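Local coordinates for particle-associated lyase (Acinetobacter bacteriophage AP22, PDB 4Y9V), which is a phage tailspike that binds the capsular saccharide of Acinetobacter baumannii and probably depolymerises the capsule as a lyase, at residues V558-L563 and F614-E619. Residues are numbered along the deposited sequence; the frame is centred on the assembly and turned at random.
Sequences VSVGNL and FNLYWE
Tyr617 reaches from strand 614-619 along the backbone of strand 558-561, its ring edge turned to the neighbouring strand. Its CB lies 3.9 Å from Ser559 O, the carbonyl that also accepts Tyr617 N in a nearly straight bond of 2.8 Å (169°). With CG anti to its own carbonyl carbon (chi1 -59°), the ring runs on past Gly561: CD2 stays beside Ser559 O, and CE2 comes within 4.1 Å of Gly561 N and CA. At the tip, OH and Asn562 O are bridged by one water, 2.8 Å from each, and OH also takes a weak bond from Asn615 ND2. That amide makes a second weak bond to Asn562 O, while the Leu563 side chain lies at about a right angle to that of Asn615, with CD2 3.6 Å from Asn615 OD1. Four backbone bonds, two in each of the hydrogen-bonded pairs Ser559-Tyr617 and Gly561-Asn615, knit the antiparallel ladder. On the other face Val560 CG2 packs obliquely on Phe614 CD1 (3.6 Å), and Ile602 of strand 597-604 covers Val560, Phe614 and Leu616, as in a beta-sandwich core. Strand 613-623 pairs antiparallel with 555-561 and 518-531, between them, in the C-terminal Ig-like region; Tyr617 packs on Val556 of a second subunit.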
loop_
_atom_site.group_PDB
_atom_site.type_symbol
_atom_site.label_atom_id
_atom_site.label_comp_id
_atom_site.label_asym_id
_atom_site.label_seq_id
_atom_site.Cartn_x
_atom_site.Cartn_y
_atom_site.Cartn_z
ATOM N N VAL A 558 -26.614 25.488 19.654
ATOM C CA VAL A 558 -27.499 24.929 20.689
ATOM C C VAL A 558 -28.924 24.847 20.121
ATOM O O VAL A 558 -29.396 25.804 19.510
ATOM C CB VAL A 558 -27.469 25.771 21.968
ATOM C CG1 VAL A 558 -28.524 25.258 22.957
ATOM C CG2 VAL A 558 -26.063 25.753 22.516
ATOM N N SER A 559 -29.608 23.725 20.355
ATOM C CA SER A 559 -30.989 23.500 19.990
ATOM C C SER A 559 -31.765 22.885 21.153
ATOM O O SER A 559 -31.151 22.328 22.068
ATOM C CB SER A 559 -31.038 22.564 18.782
ATOM O OG SER A 559 -32.297 22.438 18.135
ATOM N N VAL A 560 -33.078 22.982 21.126
ATOM C CA VAL A 560 -33.959 22.456 22.176
ATOM C C VAL A 560 -34.909 21.444 21.555
ATOM O O VAL A 560 -35.390 21.616 20.421
ATOM C CB VAL A 560 -34.675 23.632 22.873
ATOM C CG1 VAL A 560 -35.562 24.446 21.984
ATOM C CG2 VAL A 560 -35.437 23.162 24.099
ATOM N N GLY A 561 -35.222 20.380 22.289
ATOM C CA GLY A 561 -36.110 19.386 21.754
ATOM C C GLY A 561 -36.671 18.456 22.791
ATOM O O GLY A 561 -36.286 18.427 23.964
ATOM N N ASN A 562 -37.613 17.640 22.319
ATOM C CA ASN A 562 -38.345 16.702 23.151
ATOM C C ASN A 562 -37.486 15.503 23.532
ATOM O O ASN A 562 -36.478 15.176 22.889
ATOM C CB ASN A 562 -39.575 16.281 22.363
ATOM C CG ASN A 562 -40.692 15.682 23.182
ATOM O OD1 ASN A 562 -40.657 15.620 24.412
ATOM N ND2 ASN A 562 -41.730 15.312 22.450
ATOM N N LEU A 563 -37.913 14.833 24.600
ATOM C CA LEU A 563 -37.343 13.586 25.051
ATOM C C LEU A 563 -37.767 12.405 24.169
ATOM O O LEU A 563 -38.934 12.349 23.731
ATOM C CB LEU A 563 -37.849 13.250 26.474
ATOM C CG LEU A 563 -37.544 14.279 27.558
ATOM C CD1 LEU A 563 -38.229 13.845 28.837
ATOM C CD2 LEU A 563 -36.055 14.494 27.747
ATOM N N PHE A 614 -36.890 18.461 29.449
ATOM C CA PHE A 614 -36.685 18.413 28.000
ATOM C C PHE A 614 -35.195 18.397 27.727
ATOM O O PHE A 614 -34.383 18.526 28.644
ATOM C CB PHE A 614 -37.444 19.553 27.305
ATOM C CG PHE A 614 -37.032 20.934 27.840
ATOM C CD1 PHE A 614 -35.982 21.608 27.271
ATOM C CD2 PHE A 614 -37.722 21.493 28.891
ATOM C CE1 PHE A 614 -35.605 22.848 27.781
ATOM C CE2 PHE A 614 -37.353 22.726 29.396
ATOM C CZ PHE A 614 -36.290 23.404 28.832
ATOM N N ASN A 615 -34.837 18.254 26.461
ATOM C CA ASN A 615 -33.426 18.197 26.066
ATOM C C ASN A 615 -32.912 19.507 25.498
ATOM O O ASN A 615 -33.594 20.197 24.729
ATOM C CB ASN A 615 -33.245 17.120 25.003
ATOM C CG ASN A 615 -33.258 15.719 25.576
ATOM O OD1 ASN A 615 -32.780 15.488 26.683
ATOM N ND2 ASN A 615 -33.792 14.794 24.772
ATOM N N LEU A 616 -31.652 19.774 25.819
ATOM C CA LEU A 616 -30.823 20.723 25.108
ATOM C C LEU A 616 -29.726 19.927 24.386
ATOM O O LEU A 616 -29.164 18.998 24.926
ATOM C CB LEU A 616 -30.215 21.786 26.024
ATOM C CG LEU A 616 -31.226 22.762 26.573
ATOM C CD1 LEU A 616 -30.667 23.603 27.679
ATOM C CD2 LEU A 616 -31.638 23.729 25.423
ATOM N N TYR A 617 -29.444 20.346 23.164
ATOM C CA TYR A 617 -28.436 19.736 22.317
ATOM C C TYR A 617 -27.397 20.778 21.974
ATOM O O TYR A 617 -27.699 21.973 21.859
ATOM C CB TYR A 617 -29.057 19.197 21.038
ATOM C CG TYR A 617 -30.118 18.171 21.269
ATOM C CD1 TYR A 617 -29.776 16.843 21.454
ATOM C CD2 TYR A 617 -31.476 18.502 21.295
ATOM C CE1 TYR A 617 -30.741 15.864 21.661
ATOM C CE2 TYR A 617 -32.445 17.533 21.479
ATOM C CZ TYR A 617 -32.090 16.205 21.640
ATOM O OH TYR A 617 -33.084 15.286 21.792
ATOM N N TRP A 618 -26.163 20.329 21.728
ATOM C CA TRP A 618 -25.094 21.229 21.387
ATOM C C TRP A 618 -24.133 20.547 20.414
ATOM O O TRP A 618 -23.987 19.323 20.409
ATOM C CB TRP A 618 -24.337 21.731 22.660
ATOM C CG TRP A 618 -23.724 20.587 23.426
ATOM C CD1 TRP A 618 -24.313 19.798 24.373
ATOM C CD2 TRP A 618 -22.421 20.051 23.220
ATOM N NE1 TRP A 618 -23.472 18.814 24.791
ATOM C CE2 TRP A 618 -22.278 18.956 24.089
ATOM C CE3 TRP A 618 -21.317 20.385 22.399
ATOM C CZ2 TRP A 618 -21.104 18.189 24.154
ATOM C CZ3 TRP A 618 -20.181 19.620 22.461
ATOM C CH2 TRP A 618 -20.061 18.545 23.339
ATOM N N GLU A 619 -23.453 21.400 19.652
ATOM C CA GLU A 619 -22.374 20.985 18.775
ATOM C C GLU A 619 -21.293 22.053 18.791
ATOM O O GLU A 619 -21.616 23.243 18.728
ATOM C CB GLU A 619 -22.890 20.785 17.339
ATOM C CG GLU A 619 -21.837 20.202 16.416
ATOM C CD GLU A 619 -22.377 19.836 15.082
ATOM O OE1 GLU A 619 -21.701 20.334 14.116
ATOM O OE2 GLU A 619 -23.399 19.147 14.969
HETATM O O HOH W 1 -35.417 16.085 20.444
#